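Local coordinates for protein NAD(FAD)-dependent dehydrogenase, NirB-family (N-terminal domain) (Clostridium acetobutylicum, PDB 3KLJ) that catalyses the NADH-dependent reduction of rubredoxin as an FAD-containing monomer, relaying electrons toward the dioxygen-scavenging proteins of an obligate anaerobe, at residues S9-G18 against A28-N39; I110-V121 against T225-I236. All coordinates share one frame; numbering follows the deposited sequence. Where two conformers were deposited one is given.

Overall arrangement
Contact 1 is the buried one, near one end of the molecule with its centre about 24 Å from that of the chain. Contact 2 is more central, its centre about 11 Å from that of the chain, yet only partly buried, with Ile115 and Lys230 exposed. The first joins neighbouring strands of the parallel FAD-domain sheet through a regular ladder and aliphatic side chains. The second pairs short antiparallel segments and relies more on amides, a lysine and water. Their centres lie about 24 Å apart, but the edges meet: Leu15 O is 2.7 Å from Ala111 N, a probable hydrogen bond, and Leu15 also packs on Phe235. Both contacts line the FAD pocket, chiefly around its adenosine and diphosphate.

Contact 1. Residues S9-G18 against A28-N39; sequences STKILILGAG and ALGKCDDITMIN. With FAD (flavin-adenine dinucleotide), chain B.
The carboxamide of Asn39 takes the Ala17 N-H at OD1 (2.9 Å), the donor standing 47° above the amide plane and not on a lone pair. Asn39 CG is anti to its backbone N (chi1 -161°), which brings OD1 back over the glycine-rich turn; the same oxygen lies 3.0 Å from O3B, a ribose hydroxyl of the FAD adenosine. Both oxygens of the Asp34 carboxylate are engaged: OD1 forms a salt bridge with Lys78, its main partner, while OD2 accepts only a weak bond from Lys11 N. Between these groups the strands run parallel at 17°, alternating straight bonds such as Thr36 N to Ile12 O (2.9 Å) and Ile14 N to Thr36 O (2.8 Å). Ile14 and Met37 lie side by side on one face, with Met37 CE 3.8 Å from Ala17 CB. On the other, Leu13 CD2 presses tightly on Ile38 CD1 (3.5 Å). Gly16 CA comes within 3.2 Å of FAD O4B, leaving little room for a side chain, consistent with a Rossmann-type GxGxxG turn. This is the first beta-alpha-beta unit of the FAD domain: helix 19-28 covers Ile14 and Met37 through Ala25, strand 78-80 flanks 35-38, and strand 107-110 flanks 12-15.

Contact 2. Residues I110-V121 against T225-I236; sequences IASGSIANKIKV and TAVGVKPNLDFI. With FAD (flavin-adenine dinucleotide), chain B.
Asn117 and Lys230 cross at about a right angle, and each end of the asparagine amide has its own task. ND2 points its N-H straight at Val227 O (2.9 Å, 179°), with that oxygen in the amide plane. OD1 receives Lys230 NZ at 2.9 Å from well above the plane, 53° out of it. The lysine is extended until its last torsion, where a bend (chi4 74°) folds the ammonium group back over the amide. Alongside this pair the backbones form a short antiparallel ladder, with Ile115 and Lys230 as the hydrogen-bonded pair (Ile115 N to Lys230 O 2.7 Å) and Ala116 opposite Val229 as a non-hydrogen-bonded one.

Farther along, Ser112 OG donates to Asn232 O (2.6 Å) and at the same time sits at the edge of the Phe235 ring, 3.2 Å from CZ. Ile110 CG2 meets that ring edge too, at 3.6 Å from CZ, the two side chains sliding past each other in opposite directions. At the far end Ile119 and Val227 reach tip to tip, CD1 to CG1 at 4.0 Å, while Ile119 slides past Thr225.

One water takes the N-H of Asn232 ND2 and donates to both Ser112 O and Ser114 O, tying the turn together beside the adenine. Ser114 itself is held by Asp265 through OG and by the Tyr131 hydroxyl through N; both partners bind FAD, so the ribbon probably helps to position them.

Such a ribbon is consistent with the two-stranded crossing between the FAD and NADH domains of glutathione-reductase-like folds. Polar bonds run along its whole length, with apolar contacts (Ile110 on Phe235, Ile119 with Val227) added toward its ends; amide and main-chain bonds fix the register, and the lysine adds a charge that probably polarises the Asn117 carbonyl.

Contact 1. Residues S9-G18 against A28-N39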
loop_
_atom_site.group_PDB
_atom_site.type_symbol
_atom_site.label_atom_id
_atom_site.label_comp_id
_atom_site.label_asym_id
_atom_site.label_seq_id
_atom_site.Cartn_x
_atom_site.Cartn_y
_atom_site.Cartn_z
ATOM N N SER A 9 10.246 -25.284 -17.493
ATOM C CA SER A 9 8.804 -25.172 -17.692
ATOM C C SER A 9 8.048 -25.698 -16.473
ATOM O O SER A 9 8.424 -26.724 -15.903
ATOM C CB SER A 9 8.369 -25.930 -18.948
ATOM O OG SER A 9 8.239 -27.314 -18.693
ATOM N N THR A 10 6.992 -24.986 -16.079
ATOM C CA THR A 10 6.172 -25.356 -14.919
ATOM C C THR A 10 4.688 -25.258 -15.242
ATOM O O THR A 10 4.320 -24.734 -16.292
ATOM C CB THR A 10 6.463 -24.457 -13.683
ATOM O OG1 THR A 10 6.414 -23.073 -14.059
ATOM C CG2 THR A 10 7.819 -24.770 -13.113
ATOM N N LYS A 11 3.844 -25.774 -14.346
ATOM C CA LYS A 11 2.394 -25.646 -14.476
ATOM C C LYS A 11 1.985 -24.211 -14.124
ATOM O O LYS A 11 1.466 -23.470 -14.969
ATOM C CB LYS A 11 1.667 -26.650 -13.565
ATOM C CG LYS A 11 1.372 -28.032 -14.167
ATOM C CD LYS A 11 2.621 -28.876 -14.348
ATOM C CE LYS A 11 2.333 -30.357 -14.118
ATOM N NZ LYS A 11 1.166 -30.839 -14.910
ATOM N N ILE A 12 2.236 -23.831 -12.869
ATOM C CA ILE A 12 1.903 -22.494 -12.373
ATOM C C ILE A 12 3.155 -21.650 -12.195
ATOM O O ILE A 12 4.037 -21.975 -11.380
ATOM C CB ILE A 12 1.117 -22.549 -11.041
ATOM C CG1 ILE A 12 -0.088 -23.494 -11.175
ATOM C CG2 ILE A 12 0.716 -21.138 -10.590
ATOM C CD1 ILE A 12 -1.086 -23.345 -10.082
ATOM N N LEU A 13 3.222 -20.579 -12.982
ATOM C CA LEU A 13 4.276 -19.588 -12.873
ATOM C C LEU A 13 3.739 -18.379 -12.128
ATOM O O LEU A 13 2.730 -17.796 -12.526
ATOM C CB LEU A 13 4.742 -19.132 -14.249
ATOM C CG LEU A 13 6.244 -18.967 -14.487
ATOM C CD1 LEU A 13 6.547 -17.826 -15.461
ATOM C CD2 LEU A 13 7.049 -18.833 -13.197
ATOM N N ILE A 14 4.427 -18.015 -11.050
ATOM C CA ILE A 14 4.067 -16.849 -10.257
ATOM C C ILE A 14 5.132 -15.768 -10.424
ATOM O O ILE A 14 6.296 -15.946 -10.028
ATOM C CB ILE A 14 3.852 -17.227 -8.774
ATOM C CG1 ILE A 14 2.647 -18.162 -8.644
ATOM C CG2 ILE A 14 3.648 -15.985 -7.907
ATOM C CD1 ILE A 14 2.486 -18.755 -7.271
ATOM N N LEU A 15 4.719 -14.654 -11.018
ATOM C CA LEU A 15 5.598 -13.535 -11.310
ATOM C C LEU A 15 5.546 -12.507 -10.177
ATOM O O LEU A 15 4.618 -11.687 -10.098
ATOM C CB LEU A 15 5.198 -12.919 -12.657
ATOM C CG LEU A 15 6.230 -12.148 -13.477
ATOM C CD1 LEU A 15 5.740 -11.934 -14.936
ATOM C CD2 LEU A 15 6.581 -10.811 -12.810
ATOM N N GLY A 16 6.550 -12.571 -9.303
ATOM C CA GLY A 16 6.647 -11.738 -8.114
ATOM C C GLY A 16 6.394 -12.549 -6.853
ATOM O O GLY A 16 5.402 -13.278 -6.769
ATOM N N ALA A 17 7.282 -12.424 -5.868
ATOM C CA ALA A 17 7.144 -13.166 -4.621
ATOM C C ALA A 17 7.005 -12.237 -3.404
ATOM O O ALA A 17 7.854 -12.199 -2.516
ATOM C CB ALA A 17 8.294 -14.156 -4.455
ATOM N N GLY A 18 5.927 -11.467 -3.397
ATOM C CA GLY A 18 5.528 -10.712 -2.228
ATOM C C GLY A 18 4.338 -11.427 -1.618
ATOM O O GLY A 18 4.090 -12.602 -1.930
ATOM N N ALA A 28 -2.503 -22.615 -4.382
ATOM C CA ALA A 28 -2.251 -23.644 -5.400
ATOM C C ALA A 28 -1.799 -24.989 -4.814
ATOM O O ALA A 28 -1.908 -26.025 -5.478
ATOM C CB ALA A 28 -1.222 -23.139 -6.408
ATOM N N LEU A 29 -1.283 -24.961 -3.581
ATOM C CA LEU A 29 -0.771 -26.162 -2.892
ATOM C C LEU A 29 -1.788 -27.287 -2.757
ATOM O O LEU A 29 -2.964 -27.049 -2.469
ATOM C CB LEU A 29 -0.248 -25.808 -1.497
ATOM C CG LEU A 29 1.259 -25.674 -1.317
ATOM C CD1 LEU A 29 1.568 -25.098 0.059
ATOM C CD2 LEU A 29 1.938 -27.034 -1.506
ATOM N N GLY A 30 -1.319 -28.512 -2.961
ATOM C CA GLY A 30 -2.173 -29.698 -2.905
ATOM C C GLY A 30 -3.012 -29.866 -4.157
ATOM O O GLY A 30 -3.209 -30.988 -4.629
ATOM N N LYS A 31 -3.498 -28.751 -4.697
ATOM C CA LYS A 31 -4.347 -28.771 -5.879
ATOM C C LYS A 31 -3.511 -28.908 -7.161
ATOM O O LYS A 31 -3.828 -29.731 -8.024
ATOM C CB LYS A 31 -5.246 -27.531 -5.921
ATOM C CG LYS A 31 -5.660 -27.022 -4.551
ATOM C CD LYS A 31 -6.882 -26.125 -4.599
ATOM C CE LYS A 31 -7.471 -26.004 -3.197
ATOM N NZ LYS A 31 -8.880 -25.531 -3.197
ATOM N N CYS A 32 -2.468 -28.084 -7.285
ATOM C CA CYS A 32 -1.497 -28.234 -8.371
ATOM C C CYS A 32 -0.157 -28.669 -7.813
ATOM O O CYS A 32 0.181 -28.376 -6.663
ATOM C CB CYS A 32 -1.356 -26.960 -9.206
ATOM S SG CYS A 32 -1.878 -27.165 -10.931
ATOM N N ASP A 33 0.605 -29.404 -8.617
ATOM C CA ASP A 33 1.828 -30.050 -8.106
ATOM C C ASP A 33 3.154 -29.538 -8.692
ATOM O O ASP A 33 4.205 -30.157 -8.486
ATOM C CB ASP A 33 1.723 -31.583 -8.238
ATOM C CG ASP A 33 1.748 -32.061 -9.688
ATOM O OD1 ASP A 33 1.473 -31.253 -10.605
ATOM O OD2 ASP A 33 2.045 -33.258 -9.911
ATOM N N ASP A 34 3.102 -28.422 -9.415
ATOM C CA ASP A 34 4.281 -27.871 -10.073
ATOM C C ASP A 34 4.204 -26.340 -10.093
ATOM O O ASP A 34 3.724 -25.736 -11.061
ATOM C CB ASP A 34 4.399 -28.444 -11.491
ATOM C CG ASP A 34 5.687 -28.046 -12.193
ATOM O OD1 ASP A 34 6.581 -27.447 -11.560
ATOM O OD2 ASP A 34 5.805 -28.343 -13.399
ATOM N N ILE A 35 4.696 -25.735 -9.012
ATOM C CA ILE A 35 4.612 -24.291 -8.784
ATOM C C ILE A 35 6.001 -23.651 -8.723
ATOM O O ILE A 35 6.877 -24.090 -7.954
ATOM C CB ILE A 35 3.872 -23.985 -7.454
ATOM C CG1 ILE A 35 2.558 -24.768 -7.356
ATOM C CG2 ILE A 35 3.644 -22.479 -7.277
ATOM C CD1 ILE A 35 2.151 -25.069 -5.911
ATOM N N THR A 36 6.186 -22.600 -9.518
ATOM C CA THR A 36 7.423 -21.819 -9.527
ATOM C C THR A 36 7.146 -20.338 -9.314
ATOM O O THR A 36 6.275 -19.764 -9.969
ATOM C CB THR A 36 8.171 -21.996 -10.859
ATOM O OG1 THR A 36 8.485 -23.373 -11.026
ATOM C CG2 THR A 36 9.462 -21.198 -10.890
ATOM N N MET A 37 7.904 -19.731 -8.407
ATOM C CA MET A 37 7.816 -18.308 -8.128
ATOM C C MET A 37 9.087 -17.607 -8.569
ATOM O O MET A 37 10.192 -18.038 -8.223
ATOM C CB MET A 37 7.634 -18.071 -6.633
ATOM C CG MET A 37 6.494 -18.835 -5.992
ATOM S SD MET A 37 6.341 -18.380 -4.250
ATOM C CE MET A 37 5.529 -16.789 -4.459
ATOM N N ILE A 38 8.920 -16.523 -9.320
ATOM C CA ILE A 38 10.024 -15.659 -9.709
ATOM C C ILE A 38 10.032 -14.426 -8.804
ATOM O O ILE A 38 9.001 -13.783 -8.658
ATOM C CB ILE A 38 9.873 -15.201 -11.183
ATOM C CG1 ILE A 38 9.863 -16.410 -12.125
ATOM C CG2 ILE A 38 10.986 -14.222 -11.569
ATOM C CD1 ILE A 38 9.187 -16.132 -13.461
ATOM N N ASN A 39 11.169 -14.096 -8.190
ATOM C CA ASN A 39 11.254 -12.855 -7.399
ATOM C C ASN A 39 12.504 -12.030 -7.646
ATOM O O ASN A 39 13.615 -12.556 -7.609
ATOM C CB ASN A 39 11.102 -13.129 -5.903
ATOM C CG ASN A 39 10.726 -11.872 -5.102
ATOM O OD1 ASN A 39 9.796 -11.117 -5.449
ATOM N ND2 ASN A 39 11.452 -11.651 -4.024
HETATM P PA FAD B . 4.692 -6.584 -3.309
HETATM O O1A FAD B . 5.278 -5.311 -3.860
HETATM O O2A FAD B . 4.707 -6.630 -1.800
HETATM O O5B FAD B . 5.482 -7.837 -3.904
HETATM C C5B FAD B . 5.741 -7.941 -5.292
HETATM C C4B FAD B . 7.098 -8.612 -5.505
HETATM O O4B FAD B . 7.310 -8.834 -6.898
HETATM C C3B FAD B . 8.238 -7.718 -5.025
HETATM O O3B FAD B . 9.085 -8.466 -4.168
HETATM C C2B FAD B . 8.966 -7.293 -6.286
HETATM O O2B FAD B . 10.361 -7.208 -6.104
HETATM C C1B FAD B . 8.615 -8.412 -7.256
HETATM N N9A FAD B . 8.674 -8.008 -8.673
HETATM C C8A FAD B . 8.352 -6.791 -9.210
HETATM N N7A FAD B . 8.545 -6.846 -10.549
HETATM C C5A FAD B . 8.977 -8.080 -10.878
HETATM C C6A FAD B . 9.329 -8.660 -12.098
HETATM N N6A FAD B . 9.527 -7.893 -13.171
HETATM N N1A FAD B . 9.755 -9.977 -12.113
HETATM C C2A FAD B . 9.832 -10.709 -10.942
HETATM N N3A FAD B . 9.493 -10.122 -9.738
HETATM C C4A FAD B . 9.066 -8.825 -9.706
HETATM N N1 FAD B . -0.613 -2.098 3.391
HETATM C C2 FAD B . -1.636 -2.108 4.315
HETATM O O2 FAD B . -2.700 -2.629 4.028
HETATM N N3 FAD B . -1.463 -1.561 5.571
HETATM C C4 FAD B . -0.262 -0.983 5.906
HETATM O O4 FAD B . -0.145 -0.490 7.031
HETATM C C4X FAD B . 0.784 -0.951 4.973
HETATM N N5 FAD B . 2.009 -0.382 5.289
HETATM C C5X FAD B . 3.036 -0.361 4.365
HETATM C C6 FAD B . 4.269 0.221 4.690
HETATM C C7 FAD B . 5.306 0.224 3.744
HETATM C C7M FAD B . 6.627 0.847 4.085
HETATM C C8 FAD B . 5.107 -0.339 2.483
HETATM C C8M FAD B . 6.202 -0.343 1.445
HETATM C C9 FAD B . 3.880 -0.909 2.166
HETATM C C9A FAD B . 2.843 -0.927 3.104
HETATM N N10 FAD B . 1.618 -1.508 2.783
HETATM C C10 FAD B . 0.596 -1.521 3.712
HETATM C "C1'" FAD B . 1.398 -2.094 1.427
HETATM C "C2'" FAD B . 1.568 -3.598 1.403
HETATM O "O2'" FAD B . 2.918 -3.898 1.698
HETATM C "C3'" FAD B . 1.210 -4.066 0.007
HETATM O "O3'" FAD B . -0.171 -3.853 -0.223
HETATM C "C4'" FAD B . 1.513 -5.536 -0.229
HETATM O "O4'" FAD B . 2.884 -5.809 0.029
HETATM C "C5'" FAD B . 1.224 -5.857 -1.689
HETATM O "O5'" FAD B . 1.691 -7.159 -1.932
HETATM P P FAD B . 2.004 -7.618 -3.421
HETATM O O1P FAD B . 2.433 -9.076 -3.398
HETATM O O2P FAD B . 0.843 -7.327 -4.339
HETATM O O3P FAD B . 3.206 -6.664 -3.921
HETATM O O HOH W 1 10.038 -10.698 -1.561
#

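Contact 2. Residues I110-V121 against T225-I236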
loop_
_atom_site.group_PDB
_atom_site.type_symbol
_atom_site.label_atom_id
_atom_site.label_comp_id
_atom_site.label_asym_id
_atom_site.label_seq_id
_atom_site.Cartn_x
_atom_site.Cartn_y
_atom_site.Cartn_z
ATOM N N ILE A 110 0.383 -12.988 -12.334
ATOM C CA ILE A 110 1.183 -11.761 -12.186
ATOM C C ILE A 110 0.917 -11.089 -10.834
ATOM O O ILE A 110 -0.194 -10.600 -10.561
ATOM C CB ILE A 110 0.921 -10.756 -13.343
ATOM C CG1 ILE A 110 1.205 -11.406 -14.697
ATOM C CG2 ILE A 110 1.769 -9.492 -13.158
ATOM C CD1 ILE A 110 0.689 -10.593 -15.910
ATOM N N ALA A 111 1.951 -11.062 -9.997
ATOM C CA ALA A 111 1.850 -10.545 -8.640
ATOM C C ALA A 111 3.057 -9.633 -8.349
ATOM O O ALA A 111 3.736 -9.768 -7.332
ATOM C CB ALA A 111 1.773 -11.714 -7.651
ATOM N N SER A 112 3.311 -8.706 -9.270
ATOM C CA SER A 112 4.548 -7.916 -9.277
ATOM C C SER A 112 4.459 -6.637 -8.438
ATOM O O SER A 112 5.374 -5.821 -8.458
ATOM C CB SER A 112 4.925 -7.566 -10.712
ATOM O OG SER A 112 3.828 -6.933 -11.354
ATOM N N GLY A 113 3.362 -6.465 -7.702
ATOM C CA GLY A 113 3.249 -5.367 -6.742
ATOM C C GLY A 113 3.405 -3.949 -7.283
ATOM O O GLY A 113 2.935 -3.629 -8.381
ATOM N N SER A 114 4.056 -3.096 -6.496
ATOM C CA SER A 114 4.147 -1.675 -6.810
ATOM C C SER A 114 5.581 -1.168 -6.918
ATOM O O SER A 114 6.525 -1.845 -6.522
ATOM C CB SER A 114 3.402 -0.844 -5.748
ATOM O OG SER A 114 2.029 -1.185 -5.710
ATOM N N ILE A 115 5.708 0.049 -7.435
ATOM C CA ILE A 115 6.973 0.747 -7.529
ATOM C C ILE A 115 6.771 2.184 -7.018
ATOM O O ILE A 115 5.795 2.845 -7.370
ATOM C CB ILE A 115 7.570 0.701 -8.968
ATOM C CG1 ILE A 115 8.984 1.311 -8.987
ATOM C CG2 ILE A 115 6.631 1.365 -10.001
ATOM C CD1 ILE A 115 9.859 0.840 -10.171
ATOM N N ALA A 116 7.688 2.638 -6.170
ATOM C CA ALA A 116 7.612 3.975 -5.592
ATOM C C ALA A 116 7.697 5.047 -6.674
ATOM O O ALA A 116 8.508 4.935 -7.603
ATOM C CB ALA A 116 8.712 4.166 -4.567
ATOM N N ASN A 117 6.839 6.061 -6.566
ATOM C CA ASN A 117 6.929 7.242 -7.412
ATOM C C ASN A 117 8.237 7.976 -7.145
ATOM O O ASN A 117 8.602 8.215 -5.995
ATOM C CB ASN A 117 5.763 8.198 -7.162
ATOM C CG ASN A 117 4.422 7.609 -7.557
ATOM O OD1 ASN A 117 4.299 6.902 -8.561
ATOM N ND2 ASN A 117 3.401 7.905 -6.761
ATOM N N LYS A 118 8.945 8.319 -8.210
ATOM C CA LYS A 118 10.205 9.035 -8.080
ATOM C C LYS A 118 10.023 10.493 -8.454
ATOM O O LYS A 118 9.512 10.807 -9.529
ATOM C CB LYS A 118 11.304 8.379 -8.923
ATOM C CG LYS A 118 12.156 7.362 -8.157
ATOM C CD LYS A 118 11.497 5.990 -8.097
ATOM C CE LYS A 118 12.167 5.060 -7.083
ATOM N NZ LYS A 118 11.483 3.722 -7.040
ATOM N N ILE A 119 10.413 11.376 -7.541
ATOM C CA ILE A 119 10.432 12.808 -7.809
ATOM C C ILE A 119 11.844 13.374 -7.649
ATOM O O ILE A 119 12.677 12.811 -6.935
ATOM C CB ILE A 119 9.459 13.585 -6.902
ATOM C CG1 ILE A 119 9.741 13.295 -5.422
ATOM C CG2 ILE A 119 8.003 13.272 -7.277
ATOM C CD1 ILE A 119 9.288 14.394 -4.485
ATOM N N LYS A 120 12.110 14.480 -8.333
ATOM C CA LYS A 120 13.361 15.200 -8.160
ATOM C C LYS A 120 13.237 16.121 -6.946
ATOM O O LYS A 120 12.223 16.801 -6.782
ATOM C CB LYS A 120 13.679 16.011 -9.415
ATOM C CG LYS A 120 15.143 16.016 -9.802
ATOM C CD LYS A 120 15.506 14.747 -10.564
ATOM C CE LYS A 120 16.677 14.993 -11.493
ATOM N NZ LYS A 120 16.918 13.827 -12.386
ATOM N N VAL A 121 14.251 16.104 -6.084
ATOM C CA VAL A 121 14.296 16.966 -4.900
ATOM C C VAL A 121 15.528 17.868 -4.990
ATOM O O VAL A 121 16.651 17.363 -5.030
ATOM C CB VAL A 121 14.368 16.146 -3.586
ATOM C CG1 VAL A 121 14.501 17.068 -2.370
ATOM C CG2 VAL A 121 13.158 15.235 -3.439
ATOM N N THR A 225 11.732 10.222 0.112
ATOM C CA THR A 225 10.479 10.618 -0.515
ATOM C C THR A 225 9.437 9.537 -0.268
ATOM O O THR A 225 9.704 8.355 -0.448
ATOM C CB THR A 225 10.648 10.922 -2.021
ATOM O OG1 THR A 225 11.323 9.831 -2.665
ATOM C CG2 THR A 225 11.446 12.215 -2.214
ATOM N N ALA A 226 8.275 9.957 0.211
ATOM C CA ALA A 226 7.138 9.079 0.463
ATOM C C ALA A 226 5.979 9.731 -0.279
ATOM O O ALA A 226 5.142 10.419 0.313
ATOM C CB ALA A 226 6.861 8.992 1.974
ATOM N N VAL A 227 5.971 9.539 -1.594
ATOM C CA VAL A 227 5.067 10.255 -2.492
ATOM C C VAL A 227 4.208 9.276 -3.297
ATOM O O VAL A 227 3.843 9.527 -4.447
ATOM C CB VAL A 227 5.838 11.244 -3.425
ATOM C CG1 VAL A 227 6.289 12.466 -2.648
ATOM C CG2 VAL A 227 7.026 10.558 -4.091
ATOM N N GLY A 228 3.891 8.152 -2.674
ATOM C CA GLY A 228 2.983 7.207 -3.262
ATOM C C GLY A 228 3.690 6.213 -4.155
ATOM O O GLY A 228 4.919 6.237 -4.319
ATOM N N VAL A 229 2.876 5.376 -4.776
ATOM C CA VAL A 229 3.312 4.119 -5.335
ATOM C C VAL A 229 2.381 3.819 -6.514
ATOM O O VAL A 229 1.241 4.279 -6.515
ATOM C CB VAL A 229 3.241 3.071 -4.168
ATOM C CG1 VAL A 229 2.409 1.860 -4.483
ATOM C CG2 VAL A 229 4.625 2.759 -3.589
ATOM N N LYS A 230 2.878 3.104 -7.530
ATOM C CA LYS A 230 2.057 2.658 -8.675
ATOM C C LYS A 230 2.314 1.183 -9.009
ATOM O O LYS A 230 3.424 0.686 -8.793
ATOM C CB LYS A 230 2.378 3.481 -9.938
ATOM C CG LYS A 230 1.886 4.920 -9.938
ATOM C CD LYS A 230 2.153 5.566 -11.312
ATOM C CE LYS A 230 1.663 6.995 -11.379
ATOM N NZ LYS A 230 2.533 7.930 -10.616
ATOM N N PRO A 231 1.309 0.484 -9.560
ATOM C CA PRO A 231 1.533 -0.875 -10.046
ATOM C C PRO A 231 2.812 -1.014 -10.878
ATOM O O PRO A 231 3.090 -0.199 -11.745
ATOM C CB PRO A 231 0.301 -1.121 -10.920
ATOM C CG PRO A 231 -0.788 -0.420 -10.145
ATOM C CD PRO A 231 -0.114 0.870 -9.695
ATOM N N ASN A 232 3.585 -2.046 -10.576
ATOM C CA ASN A 232 4.834 -2.318 -11.267
ATOM C C ASN A 232 4.543 -3.308 -12.399
ATOM O O ASN A 232 4.449 -4.511 -12.162
ATOM C CB ASN A 232 5.833 -2.881 -10.251
ATOM C CG ASN A 232 7.268 -2.903 -10.760
ATOM O OD1 ASN A 232 7.543 -2.678 -11.936
ATOM N ND2 ASN A 232 8.193 -3.192 -9.855
ATOM N N LEU A 233 4.398 -2.791 -13.622
ATOM C CA LEU A 233 3.901 -3.602 -14.739
ATOM C C LEU A 233 4.530 -3.325 -16.118
ATOM O O LEU A 233 3.942 -3.689 -17.142
ATOM C CB LEU A 233 2.363 -3.489 -14.824
ATOM C CG LEU A 233 1.738 -2.077 -14.774
ATOM C CD1 LEU A 233 2.193 -1.208 -15.968
ATOM C CD2 LEU A 233 0.209 -2.130 -14.709
ATOM N N ASP A 234 5.717 -2.718 -16.161
ATOM C CA ASP A 234 6.384 -2.393 -17.430
ATOM C C ASP A 234 6.577 -3.613 -18.332
ATOM O O ASP A 234 6.536 -3.499 -19.554
ATOM C CB ASP A 234 7.735 -1.715 -17.189
ATOM C CG ASP A 234 8.272 -1.034 -18.438
ATOM O OD1 ASP A 234 7.540 -0.205 -19.018
ATOM O OD2 ASP A 234 9.416 -1.328 -18.843
ATOM N N PHE A 235 6.785 -4.783 -17.722
ATOM C CA PHE A 235 6.989 -6.041 -18.470
ATOM C C PHE A 235 5.784 -6.513 -19.313
ATOM O O PHE A 235 5.916 -7.452 -20.089
ATOM C CB PHE A 235 7.451 -7.168 -17.533
ATOM C CG PHE A 235 6.521 -7.406 -16.384
ATOM C CD1 PHE A 235 6.712 -6.749 -15.181
ATOM C CD2 PHE A 235 5.438 -8.273 -16.515
ATOM C CE1 PHE A 235 5.830 -6.948 -14.113
ATOM C CE2 PHE A 235 4.555 -8.474 -15.456
ATOM C CZ PHE A 235 4.755 -7.818 -14.258
ATOM N N ILE A 236 4.616 -5.886 -19.160
ATOM C CA ILE A 236 3.458 -6.241 -20.006
ATOM C C ILE A 236 3.371 -5.415 -21.294
ATOM O O ILE A 236 2.532 -5.700 -22.145
ATOM C CB ILE A 236 2.072 -6.154 -19.252
ATOM C CG1 ILE A 236 1.616 -4.692 -19.080
ATOM C CG2 ILE A 236 2.103 -6.940 -17.948
ATOM C CD1 ILE A 236 0.132 -4.522 -18.724
HETATM P PA FAD B . 4.692 -6.584 -3.309
HETATM O O1A FAD B . 5.278 -5.311 -3.860
HETATM O O2A FAD B . 4.707 -6.630 -1.800
HETATM O O5B FAD B . 5.482 -7.837 -3.904
HETATM C C5B FAD B . 5.741 -7.941 -5.292
HETATM C C4B FAD B . 7.098 -8.612 -5.505
HETATM O O4B FAD B . 7.310 -8.834 -6.898
HETATM C C3B FAD B . 8.238 -7.718 -5.025
HETATM O O3B FAD B . 9.085 -8.466 -4.168
HETATM C C2B FAD B . 8.966 -7.293 -6.286
HETATM O O2B FAD B . 10.361 -7.208 -6.104
HETATM C C1B FAD B . 8.615 -8.412 -7.256
HETATM N N9A FAD B . 8.674 -8.008 -8.673
HETATM C C8A FAD B . 8.352 -6.791 -9.210
HETATM N N7A FAD B . 8.545 -6.846 -10.549
HETATM C C5A FAD B . 8.977 -8.080 -10.878
HETATM C C6A FAD B . 9.329 -8.660 -12.098
HETATM N N6A FAD B . 9.527 -7.893 -13.171
HETATM N N1A FAD B . 9.755 -9.977 -12.113
HETATM C C2A FAD B . 9.832 -10.709 -10.942
HETATM N N3A FAD B . 9.493 -10.122 -9.738
HETATM C C4A FAD B . 9.066 -8.825 -9.706
HETATM N N1 FAD B . -0.613 -2.098 3.391
HETATM C C2 FAD B . -1.636 -2.108 4.315
HETATM O O2 FAD B . -2.700 -2.629 4.028
HETATM N N3 FAD B . -1.463 -1.561 5.571
HETATM C C4 FAD B . -0.262 -0.983 5.906
HETATM O O4 FAD B . -0.145 -0.490 7.031
HETATM C C4X FAD B . 0.784 -0.951 4.973
HETATM N N5 FAD B . 2.009 -0.382 5.289
HETATM C C5X FAD B . 3.036 -0.361 4.365
HETATM C C6 FAD B . 4.269 0.221 4.690
HETATM C C7 FAD B . 5.306 0.224 3.744
HETATM C C7M FAD B . 6.627 0.847 4.085
HETATM C C8 FAD B . 5.107 -0.339 2.483
HETATM C C8M FAD B . 6.202 -0.343 1.445
HETATM C C9 FAD B . 3.880 -0.909 2.166
HETATM C C9A FAD B . 2.843 -0.927 3.104
HETATM N N10 FAD B . 1.618 -1.508 2.783
HETATM C C10 FAD B . 0.596 -1.521 3.712
HETATM C "C1'" FAD B . 1.398 -2.094 1.427
HETATM C "C2'" FAD B . 1.568 -3.598 1.403
HETATM O "O2'" FAD B . 2.918 -3.898 1.698
HETATM C "C3'" FAD B . 1.210 -4.066 0.007
HETATM O "O3'" FAD B . -0.171 -3.853 -0.223
HETATM C "C4'" FAD B . 1.513 -5.536 -0.229
HETATM O "O4'" FAD B . 2.884 -5.809 0.029
HETATM C "C5'" FAD B . 1.224 -5.857 -1.689
HETATM O "O5'" FAD B . 1.691 -7.159 -1.932
HETATM P P FAD B . 2.004 -7.618 -3.421
HETATM O O1P FAD B . 2.433 -9.076 -3.398
HETATM O O2P FAD B . 0.843 -7.327 -4.339
HETATM O O3P FAD B . 3.206 -6.664 -3.921
HETATM O O HOH W 2 7.127 -4.333 -7.129
HETATM O O HOH W 3 0.393 7.383 -7.603
HETATM O O HOH W 4 9.626 7.707 -3.728
#